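Local coordinates for WYL1 (Ruminococcus sp., PDB 6OAW), which is an accessory protein with a WYL domain that has a modulatory role in the Type VI-D CRISPR-Cas system, at residues B[93-98]-B[113-118]; B[312-317]-B[342-347]; B[320-325]-B[354-359]. One frame throughout, in Å; residues are numbered along the deposited sequence.

Contact 1 of 3, residues B[93-98]-B[113-118]; sequences WQIEEI and YLISKL
Gln-94 and Leu-118 approach from opposite directions, and the glutamine shows how one side chain can serve two surfaces at once. Its CB already points at helix 104-122, but CG comes to lie 3.3 Å above the centre of the Trp-93 indole, so that the aliphatic part of the chain rests on its own neighbour. An extended step (chi2 -174°) then carries CD outward to the leucine. CD1 of Leu-118 lies over one face of the amide, nearly equidistant from its three atoms: CD of Gln-94 at 4.0 Å, OE1 and NE2 at 3.9 Å each. This is a van der Waals contact only; the polar work of the amide is done elsewhere, where NE2 gives a hydrogen bond to Phe-90 O. The setting is a pair of successive helices, 92-96 and 104-122, joined by a short loop and packed through apolar side chains.

Leu-114 takes the middle of that packing. Its CD1 approaches the backbone O of Gln-94 at 3.7 Å and also meets CD1 of Ile-98, tip to tip, again at 3.7 Å. CD1 of Ile-95 lies a little farther from the same Leu-114 methyl, at 4.2 Å. To one side Ile-95 crosses Ile-115 at about a right angle, their CD1 atoms 4.1 Å apart. Helix 151-156 adds Tyr-152 against Ile-95 and Val-156 against Ile-115 and Leu-118, while Leu-114 also packs on Tyr-113 of the second subunit.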
loop_
_atom_site.group_PDB
_atom_site.type_symbol
_atom_site.label_atom_id
_atom_site.label_comp_id
_atom_site.label_asym_id
_atom_site.label_seq_id
_atom_site.Cartn_x
_atom_site.Cartn_y
_atom_site.Cartn_z
ATOM N N TRP B 93 20.916 -11.402 0.778
ATOM C CA TRP B 93 19.859 -12.348 0.352
ATOM C C TRP B 93 19.710 -12.279 -1.167
ATOM O O TRP B 93 19.353 -13.319 -1.761
ATOM C CB TRP B 93 18.526 -12.128 1.073
ATOM C CG TRP B 93 17.776 -10.900 0.672
ATOM C CD1 TRP B 93 17.847 -9.675 1.274
ATOM C CD2 TRP B 93 16.753 -10.792 -0.334
ATOM N NE1 TRP B 93 16.990 -8.801 0.665
ATOM C CE2 TRP B 93 16.294 -9.459 -0.314
ATOM C CE3 TRP B 93 16.161 -11.689 -1.240
ATOM C CZ2 TRP B 93 15.295 -9.005 -1.175
ATOM C CZ3 TRP B 93 15.185 -11.238 -2.109
ATOM C CH2 TRP B 93 14.760 -9.908 -2.078
ATOM N N GLN B 94 19.891 -11.097 -1.758
ATOM C CA GLN B 94 19.621 -10.892 -3.202
ATOM C C GLN B 94 20.741 -11.561 -3.993
ATOM O O GLN B 94 20.442 -12.083 -5.052
ATOM C CB GLN B 94 19.466 -9.422 -3.576
ATOM C CG GLN B 94 18.323 -8.776 -2.837
ATOM C CD GLN B 94 18.070 -7.376 -3.301
ATOM O OE1 GLN B 94 17.702 -7.164 -4.453
ATOM N NE2 GLN B 94 18.195 -6.428 -2.379
ATOM N N ILE B 95 21.950 -11.629 -3.440
ATOM C CA ILE B 95 23.083 -12.379 -4.050
ATOM C C ILE B 95 22.809 -13.874 -3.895
ATOM O O ILE B 95 22.900 -14.576 -4.898
ATOM C CB ILE B 95 24.433 -11.965 -3.451
ATOM C CG1 ILE B 95 24.671 -10.470 -3.659
ATOM C CG2 ILE B 95 25.570 -12.814 -3.999
ATOM C CD1 ILE B 95 24.611 -10.000 -5.097
ATOM N N GLU B 96 22.428 -14.331 -2.708
ATOM C CA GLU B 96 22.189 -15.769 -2.422
ATOM C C GLU B 96 20.973 -16.304 -3.193
ATOM O O GLU B 96 20.934 -17.507 -3.449
ATOM C CB GLU B 96 22.108 -15.967 -0.916
ATOM C CG GLU B 96 23.497 -15.866 -0.292
ATOM C CD GLU B 96 23.557 -15.745 1.208
ATOM O OE1 GLU B 96 22.481 -15.584 1.832
ATOM O OE2 GLU B 96 24.681 -15.805 1.736
ATOM N N GLU B 97 20.036 -15.446 -3.582
ATOM C CA GLU B 97 18.834 -15.831 -4.348
ATOM C C GLU B 97 19.220 -16.202 -5.788
ATOM O O GLU B 97 18.459 -16.888 -6.435
ATOM C CB GLU B 97 17.843 -14.663 -4.343
ATOM C CG GLU B 97 16.543 -14.958 -5.046
ATOM C CD GLU B 97 15.568 -13.790 -5.013
ATOM O OE1 GLU B 97 15.955 -12.679 -5.404
ATOM O OE2 GLU B 97 14.423 -13.995 -4.589
ATOM N N ILE B 98 20.352 -15.735 -6.301
ATOM C CA ILE B 98 20.769 -16.043 -7.697
ATOM C C ILE B 98 20.753 -17.571 -7.910
ATOM O O ILE B 98 21.329 -18.316 -7.109
ATOM C CB ILE B 98 22.133 -15.422 -7.999
ATOM C CG1 ILE B 98 22.075 -13.898 -7.898
ATOM C CG2 ILE B 98 22.650 -15.900 -9.366
ATOM C CD1 ILE B 98 23.452 -13.242 -7.963
ATOM N N TYR B 113 25.686 -7.169 -12.270
ATOM C CA TYR B 113 24.435 -6.556 -12.778
ATOM C C TYR B 113 23.581 -6.091 -11.593
ATOM O O TYR B 113 23.016 -4.991 -11.684
ATOM C CB TYR B 113 23.642 -7.519 -13.675
ATOM C CG TYR B 113 22.176 -7.177 -13.827
ATOM C CD1 TYR B 113 21.755 -6.236 -14.761
ATOM C CD2 TYR B 113 21.201 -7.759 -13.032
ATOM C CE1 TYR B 113 20.419 -5.903 -14.922
ATOM C CE2 TYR B 113 19.860 -7.425 -13.169
ATOM C CZ TYR B 113 19.460 -6.510 -14.135
ATOM O OH TYR B 113 18.141 -6.125 -14.245
ATOM N N LEU B 114 23.449 -6.911 -10.541
ATOM C CA LEU B 114 22.632 -6.571 -9.342
ATOM C C LEU B 114 23.282 -5.416 -8.549
ATOM O O LEU B 114 22.571 -4.491 -8.108
ATOM C CB LEU B 114 22.478 -7.800 -8.437
ATOM C CG LEU B 114 21.405 -8.810 -8.834
ATOM C CD1 LEU B 114 21.511 -10.061 -7.976
ATOM C CD2 LEU B 114 20.009 -8.224 -8.690
ATOM N N ILE B 115 24.566 -5.514 -8.245
ATOM C CA ILE B 115 25.289 -4.464 -7.469
ATOM C C ILE B 115 25.081 -3.131 -8.193
ATOM O O ILE B 115 24.612 -2.199 -7.547
ATOM C CB ILE B 115 26.780 -4.805 -7.296
ATOM C CG1 ILE B 115 26.980 -6.083 -6.476
ATOM C CG2 ILE B 115 27.540 -3.639 -6.700
ATOM C CD1 ILE B 115 26.030 -6.209 -5.325
ATOM N N SER B 116 25.335 -3.070 -9.500
ATOM C CA SER B 116 25.242 -1.819 -10.289
ATOM C C SER B 116 23.819 -1.249 -10.268
ATOM O O SER B 116 23.703 -0.028 -10.248
ATOM C CB SER B 116 25.716 -1.987 -11.703
ATOM O OG SER B 116 25.238 -0.917 -12.509
ATOM N N LYS B 117 22.778 -2.081 -10.335
ATOM C CA LYS B 117 21.373 -1.597 -10.434
ATOM C C LYS B 117 20.913 -1.159 -9.035
ATOM O O LYS B 117 20.144 -0.170 -8.943
ATOM C CB LYS B 117 20.507 -2.672 -11.107
ATOM C CG LYS B 117 19.008 -2.641 -10.839
ATOM C CD LYS B 117 18.193 -3.512 -11.833
ATOM N N LEU B 118 21.356 -1.841 -7.982
ATOM C CA LEU B 118 21.028 -1.427 -6.595
ATOM C C LEU B 118 21.786 -0.126 -6.252
ATOM O O LEU B 118 21.172 0.763 -5.662
ATOM C CB LEU B 118 21.320 -2.568 -5.614
ATOM C CG LEU B 118 20.395 -3.787 -5.734
ATOM C CD1 LEU B 118 20.867 -4.915 -4.833
ATOM C CD2 LEU B 118 18.946 -3.421 -5.436
#

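Contact 2 of 3, residues B[312-317]-B[342-347]; sequences VYLTEK and TVNEFI
In Val-312 CG1 lies opposite the backbone N (chi1 -172°), which leaves CG2 beside the N and opposite the carbonyl carbon, facing the Phe-346 ring. The phenylalanine holds its CG beside the backbone N (chi1 -73°). The two side chains cross at about a right angle, with CG2 of Val-312 approaching CD1 of the Phe-346 ring obliquely at 3.7 Å. CD1 of Leu-314 reaches the same ring near its plane, at the CZ edge, 4.4 Å away.

Beneath these side chains the backbones pair as antiparallel strands. Val-312 and Asn-344 form a hydrogen-bonded pair, with Val-312 N to Asn-344 O at 2.9 Å and Asn-344 N to Val-312 O at 2.8 Å, both nearly straight at the hydrogen. Tyr-313 and Val-343 follow as a non-hydrogen-bonded pair; then Leu-314 N reaches Thr-342 O in a longer bond of 3.2 Å. Strand 310-314 is the middle one of a three-stranded antiparallel sheet, flanked by 342-346 and 364-368, and helix 350-357 packs on the face that bears Val-312, Leu-314 and Phe-346.

On that face Asn-344 crosses Leu-314 at about a right angle, its ND2 lying 3.7 Å from Leu-314 CG; OD1 meanwhile accepts a hydrogen bond from Lys-339 N, which helps to fix the rotation of the amide. The other face carries Tyr-313, whose ring lies along the backbone of the partner strand at Thr-342, CE1 3.4 Å from Thr-342 N, an oblique approach. Past the strand, Thr-315 caps the start of helix 316-324, its OG1 accepting from Gly-318 N and also hydrogen-bonded to Asp-363 OD1.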
loop_
_atom_site.group_PDB
_atom_site.type_symbol
_atom_site.label_atom_id
_atom_site.label_comp_id
_atom_site.label_asym_id
_atom_site.label_seq_id
_atom_site.Cartn_x
_atom_site.Cartn_y
_atom_site.Cartn_z
ATOM N N VAL B 312 -30.677 -8.864 8.624
ATOM C CA VAL B 312 -30.401 -7.548 7.978
ATOM C C VAL B 312 -31.341 -7.360 6.794
ATOM O O VAL B 312 -31.312 -8.187 5.904
ATOM C CB VAL B 312 -28.935 -7.417 7.525
ATOM C CG1 VAL B 312 -28.649 -6.004 7.068
ATOM C CG2 VAL B 312 -27.994 -7.800 8.640
ATOM N N TYR B 313 -32.138 -6.292 6.817
ATOM C CA TYR B 313 -32.976 -5.872 5.670
ATOM C C TYR B 313 -32.070 -5.123 4.699
ATOM O O TYR B 313 -31.464 -4.111 5.126
ATOM C CB TYR B 313 -34.143 -4.996 6.105
ATOM C CG TYR B 313 -35.054 -4.608 4.975
ATOM C CD1 TYR B 313 -36.090 -5.435 4.586
ATOM C CD2 TYR B 313 -34.878 -3.418 4.288
ATOM C CE1 TYR B 313 -36.920 -5.100 3.533
ATOM C CE2 TYR B 313 -35.714 -3.060 3.244
ATOM C CZ TYR B 313 -36.728 -3.910 2.856
ATOM O OH TYR B 313 -37.573 -3.561 1.830
ATOM N N LEU B 314 -31.941 -5.643 3.474
ATOM C CA LEU B 314 -31.208 -4.957 2.377
ATOM C C LEU B 314 -32.235 -4.399 1.397
ATOM O O LEU B 314 -33.165 -5.135 1.054
ATOM C CB LEU B 314 -30.291 -5.942 1.656
ATOM C CG LEU B 314 -29.262 -6.647 2.523
ATOM C CD1 LEU B 314 -28.430 -7.572 1.672
ATOM C CD2 LEU B 314 -28.367 -5.669 3.217
ATOM N N THR B 315 -32.097 -3.136 1.000
ATOM C CA THR B 315 -32.804 -2.583 -0.177
ATOM C C THR B 315 -32.083 -3.061 -1.434
ATOM O O THR B 315 -31.049 -3.741 -1.304
ATOM C CB THR B 315 -32.843 -1.052 -0.153
ATOM O OG1 THR B 315 -31.472 -0.669 -0.133
ATOM C CG2 THR B 315 -33.605 -0.478 1.024
ATOM N N GLU B 316 -32.613 -2.694 -2.596
ATOM C CA GLU B 316 -31.948 -2.940 -3.903
ATOM C C GLU B 316 -30.573 -2.273 -3.868
ATOM O O GLU B 316 -29.575 -2.948 -4.179
ATOM C CB GLU B 316 -32.798 -2.408 -5.055
ATOM C CG GLU B 316 -34.117 -3.130 -5.204
ATOM C CD GLU B 316 -34.939 -2.608 -6.362
ATOM O OE1 GLU B 316 -34.415 -2.625 -7.501
ATOM O OE2 GLU B 316 -36.064 -2.130 -6.102
ATOM N N LYS B 317 -30.533 -1.005 -3.470
ATOM C CA LYS B 317 -29.265 -0.250 -3.301
ATOM C C LYS B 317 -28.340 -1.005 -2.331
ATOM O O LYS B 317 -27.123 -1.039 -2.587
ATOM C CB LYS B 317 -29.568 1.178 -2.841
ATOM C CG LYS B 317 -28.346 1.975 -2.411
ATOM C CD LYS B 317 -28.539 3.472 -2.431
ATOM C CE LYS B 317 -27.567 4.168 -1.498
ATOM N NZ LYS B 317 -27.781 5.631 -1.436
ATOM N N THR B 342 -35.782 -7.494 1.337
ATOM C CA THR B 342 -36.151 -8.593 2.271
ATOM C C THR B 342 -35.136 -8.682 3.409
ATOM O O THR B 342 -34.029 -8.125 3.273
ATOM C CB THR B 342 -36.279 -9.973 1.598
ATOM O OG1 THR B 342 -35.033 -10.367 1.019
ATOM C CG2 THR B 342 -37.389 -10.041 0.572
ATOM N N VAL B 343 -35.533 -9.348 4.492
ATOM C CA VAL B 343 -34.636 -9.726 5.619
ATOM C C VAL B 343 -33.735 -10.869 5.149
ATOM O O VAL B 343 -34.252 -11.876 4.700
ATOM C CB VAL B 343 -35.445 -10.122 6.871
ATOM C CG1 VAL B 343 -34.541 -10.650 7.988
ATOM C CG2 VAL B 343 -36.285 -8.946 7.344
ATOM N N ASN B 344 -32.426 -10.685 5.273
ATOM C CA ASN B 344 -31.403 -11.706 4.948
ATOM C C ASN B 344 -30.759 -12.148 6.253
ATOM O O ASN B 344 -30.589 -11.308 7.159
ATOM C CB ASN B 344 -30.361 -11.150 3.979
ATOM C CG ASN B 344 -30.968 -10.748 2.651
ATOM O OD1 ASN B 344 -30.932 -11.518 1.714
ATOM N ND2 ASN B 344 -31.528 -9.559 2.555
ATOM N N GLU B 345 -30.436 -13.425 6.351
ATOM C CA GLU B 345 -29.801 -14.029 7.543
ATOM C C GLU B 345 -28.302 -14.142 7.274
ATOM O O GLU B 345 -27.896 -14.821 6.326
ATOM C CB GLU B 345 -30.422 -15.387 7.865
ATOM C CG GLU B 345 -31.884 -15.254 8.240
ATOM C CD GLU B 345 -32.473 -16.411 9.026
ATOM O OE1 GLU B 345 -31.963 -17.522 8.885
ATOM O OE2 GLU B 345 -33.412 -16.166 9.800
ATOM N N PHE B 346 -27.511 -13.504 8.119
ATOM C CA PHE B 346 -26.040 -13.578 8.066
ATOM C C PHE B 346 -25.642 -14.515 9.183
ATOM O O PHE B 346 -26.352 -14.505 10.204
ATOM C CB PHE B 346 -25.452 -12.166 8.087
ATOM C CG PHE B 346 -25.659 -11.441 6.785
ATOM C CD1 PHE B 346 -26.781 -10.667 6.583
ATOM C CD2 PHE B 346 -24.736 -11.550 5.747
ATOM C CE1 PHE B 346 -26.981 -9.999 5.378
ATOM C CE2 PHE B 346 -24.939 -10.889 4.540
ATOM C CZ PHE B 346 -26.070 -10.130 4.349
ATOM N N ILE B 347 -24.651 -15.365 8.933
ATOM C CA ILE B 347 -24.180 -16.400 9.894
ATOM C C ILE B 347 -22.764 -16.051 10.346
ATOM O O ILE B 347 -22.241 -16.740 11.245
ATOM C CB ILE B 347 -24.264 -17.822 9.292
ATOM C CG1 ILE B 347 -23.532 -17.958 7.957
ATOM C CG2 ILE B 347 -25.715 -18.278 9.170
ATOM C CD1 ILE B 347 -23.101 -19.413 7.669
#

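Contact 3 of 3, residues B[320-325]-B[354-359]; sequences EMFRKI and KYYFNK. Unlike the reference sequence in segment 320-325: Arg-323 (reference Gly).
The hydroxyl of Tyr-356 donates a hydrogen bond to Ile-325 O, OH to O 2.5 Å, in the carbonyl plane and on a lone pair; the bond is short enough that its exact length should be read with caution. Ile-325 is the first residue to leave helix 316-324, and its carbonyl O meets the edge of the tyrosine ring. The same OH lies 3.3 Å from CA of Phe-322.

The Tyr-356 ring enters between Phe-322 and Ile-325, swung away from its own backbone N (chi1 -172°). Its CE2 is 3.8 Å from CD2 of Phe-322, the two planes turned 78° in an oblique pairing, while CE1 lies 3.9 Å from CG2 of Ile-325. CZ of Phe-357 meets Phe-322 at the edge of its ring. Lys-359 slides past Ile-325 in the opposite direction, its CE 4.0 Å from Ile-325 CG2. A bend at its last torsion (chi4 -58°) turns NZ back to Tyr-356 O, a bond of 2.9 Å. Asn-358 packs on Lys-359 of the second subunit, and Lys-359 on its Asn-358. Helices 316-324 and 350-357 meet here against the sheet face carrying Val-312, Leu-314 and Phe-346, consistent with a small alpha/beta layered domain following the WYL domain.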
loop_
_atom_site.group_PDB
_atom_site.type_symbol
_atom_site.label_atom_id
_atom_site.label_comp_id
_atom_site.label_asym_id
_atom_site.label_seq_id
_atom_site.Cartn_x
_atom_site.Cartn_y
_atom_site.Cartn_z
ATOM N N GLU B 320 -26.667 -3.900 -4.083
ATOM C CA GLU B 320 -25.638 -3.335 -5.006
ATOM C C GLU B 320 -24.403 -2.962 -4.176
ATOM O O GLU B 320 -23.278 -3.251 -4.641
ATOM C CB GLU B 320 -26.183 -2.174 -5.847
ATOM C CG GLU B 320 -25.227 -1.712 -6.934
HETATM N N MSE B 321 -24.587 -2.418 -2.965
HETATM C CA MSE B 321 -23.438 -1.979 -2.115
HETATM C C MSE B 321 -22.728 -3.244 -1.619
HETATM O O MSE B 321 -21.480 -3.294 -1.569
HETATM C CB MSE B 321 -23.919 -1.096 -0.961
HETATM C CG MSE B 321 -24.341 0.307 -1.386
HETATM SE SE MSE B 321 -25.262 1.283 0.082
HETATM C CE MSE B 321 -23.919 1.395 1.510
ATOM N N PHE B 322 -23.522 -4.254 -1.274
ATOM C CA PHE B 322 -23.020 -5.568 -0.793
ATOM C C PHE B 322 -22.123 -6.182 -1.874
ATOM O O PHE B 322 -21.050 -6.709 -1.534
ATOM C CB PHE B 322 -24.192 -6.466 -0.400
ATOM C CG PHE B 322 -23.770 -7.781 0.196
ATOM C CD1 PHE B 322 -23.501 -8.860 -0.623
ATOM C CD2 PHE B 322 -23.646 -7.929 1.570
ATOM C CE1 PHE B 322 -23.116 -10.081 -0.084
ATOM C CE2 PHE B 322 -23.274 -9.147 2.105
ATOM C CZ PHE B 322 -22.975 -10.213 1.278
ATOM N N ARG B 323 -22.559 -6.122 -3.130
ATOM C CA ARG B 323 -21.820 -6.694 -4.284
ATOM C C ARG B 323 -20.457 -5.988 -4.422
ATOM O O ARG B 323 -19.471 -6.686 -4.746
ATOM C CB ARG B 323 -22.655 -6.602 -5.572
ATOM C CG ARG B 323 -21.956 -7.132 -6.831
ATOM N N LYS B 324 -20.395 -4.672 -4.205
ATOM C CA LYS B 324 -19.201 -3.831 -4.530
ATOM C C LYS B 324 -18.240 -3.766 -3.335
ATOM O O LYS B 324 -17.046 -3.654 -3.573
ATOM C CB LYS B 324 -19.580 -2.388 -4.912
ATOM C CG LYS B 324 -20.149 -2.165 -6.310
ATOM N N ILE B 325 -18.725 -3.845 -2.092
ATOM C CA ILE B 325 -17.870 -3.651 -0.885
ATOM C C ILE B 325 -17.559 -5.026 -0.276
ATOM O O ILE B 325 -18.423 -5.632 0.409
ATOM C CB ILE B 325 -18.555 -2.665 0.092
ATOM C CG1 ILE B 325 -18.844 -1.312 -0.573
ATOM C CG2 ILE B 325 -17.756 -2.486 1.379
ATOM C CD1 ILE B 325 -19.740 -0.437 0.248
ATOM N N LYS B 354 -22.210 -6.152 12.146
ATOM C CA LYS B 354 -22.312 -4.769 12.677
ATOM C C LYS B 354 -21.238 -3.875 12.023
ATOM O O LYS B 354 -21.563 -2.775 11.510
ATOM C CB LYS B 354 -22.059 -4.857 14.183
ATOM C CG LYS B 354 -22.933 -4.065 15.109
ATOM C CD LYS B 354 -22.150 -3.442 16.235
ATOM C CE LYS B 354 -21.512 -4.429 17.180
ATOM N NZ LYS B 354 -20.338 -3.822 17.846
ATOM N N TYR B 355 -19.976 -4.320 12.013
ATOM C CA TYR B 355 -18.860 -3.545 11.405
ATOM C C TYR B 355 -19.091 -3.409 9.895
ATOM O O TYR B 355 -18.603 -2.447 9.309
ATOM C CB TYR B 355 -17.465 -4.132 11.661
ATOM C CG TYR B 355 -16.977 -4.109 13.086
ATOM C CD1 TYR B 355 -17.540 -3.273 14.034
ATOM C CD2 TYR B 355 -15.906 -4.891 13.473
ATOM C CE1 TYR B 355 -17.053 -3.224 15.332
ATOM C CE2 TYR B 355 -15.419 -4.870 14.766
ATOM C CZ TYR B 355 -15.995 -4.031 15.697
ATOM O OH TYR B 355 -15.496 -3.985 16.967
ATOM N N TYR B 356 -19.877 -4.284 9.271
ATOM C CA TYR B 356 -20.128 -4.164 7.816
ATOM C C TYR B 356 -21.293 -3.218 7.516
ATOM O O TYR B 356 -21.184 -2.381 6.596
ATOM C CB TYR B 356 -20.429 -5.512 7.191
ATOM C CG TYR B 356 -20.486 -5.455 5.696
ATOM C CD1 TYR B 356 -19.340 -5.283 4.942
ATOM C CD2 TYR B 356 -21.697 -5.500 5.027
ATOM C CE1 TYR B 356 -19.396 -5.235 3.562
ATOM C CE2 TYR B 356 -21.768 -5.416 3.646
ATOM C CZ TYR B 356 -20.611 -5.303 2.908
ATOM O OH TYR B 356 -20.664 -5.245 1.539
ATOM N N PHE B 357 -22.406 -3.380 8.240
ATOM C CA PHE B 357 -23.662 -2.675 7.912
ATOM C C PHE B 357 -23.781 -1.351 8.682
ATOM O O PHE B 357 -24.733 -0.619 8.401
ATOM C CB PHE B 357 -24.843 -3.610 8.095
ATOM C CG PHE B 357 -24.919 -4.688 7.056
ATOM C CD1 PHE B 357 -25.168 -4.365 5.736
ATOM C CD2 PHE B 357 -24.775 -6.025 7.405
ATOM C CE1 PHE B 357 -25.272 -5.375 4.792
ATOM C CE2 PHE B 357 -24.845 -7.022 6.450
ATOM C CZ PHE B 357 -25.110 -6.697 5.150
ATOM N N ASN B 358 -22.847 -1.022 9.575
ATOM C CA ASN B 358 -22.910 0.270 10.305
ATOM C C ASN B 358 -22.881 1.460 9.329
ATOM O O ASN B 358 -23.406 2.510 9.718
ATOM C CB ASN B 358 -21.838 0.400 11.388
ATOM C CG ASN B 358 -20.413 0.316 10.885
ATOM O OD1 ASN B 358 -20.186 0.326 9.675
ATOM N ND2 ASN B 358 -19.473 0.269 11.819
ATOM N N LYS B 359 -22.330 1.318 8.112
ATOM C CA LYS B 359 -22.306 2.412 7.108
ATOM C C LYS B 359 -23.475 2.328 6.122
ATOM O O LYS B 359 -23.526 3.128 5.224
ATOM C CB LYS B 359 -20.987 2.419 6.345
ATOM C CG LYS B 359 -20.648 1.107 5.642
ATOM C CD LYS B 359 -19.418 1.155 4.838
ATOM C CE LYS B 359 -19.013 -0.221 4.388
ATOM N NZ LYS B 359 -18.816 -1.107 5.553
#

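Overall arrangement
From the N terminus, contact 1 comes first: it closes the short loop between helix 92-96 and helix 104-122, before the other two contacts open. Strand 310-314 then begins contact 2, helix 316-324 begins contact 3, strand 342-346 completes the former and helix 350-357 the latter, so contacts 2 and 3 cross along the chain. In space they are one unit: their centres are 10 Å apart, and Phe-346 packs on Phe-322 of helix 316-324 and on Phe-357 of helix 350-357, so the sheet is tied to both helices. Contact 1 lies on the opposite side of the chain's centre from contact 2, their centres about 54 Å apart, yet contacts 1 and 3 both touch the second subunit.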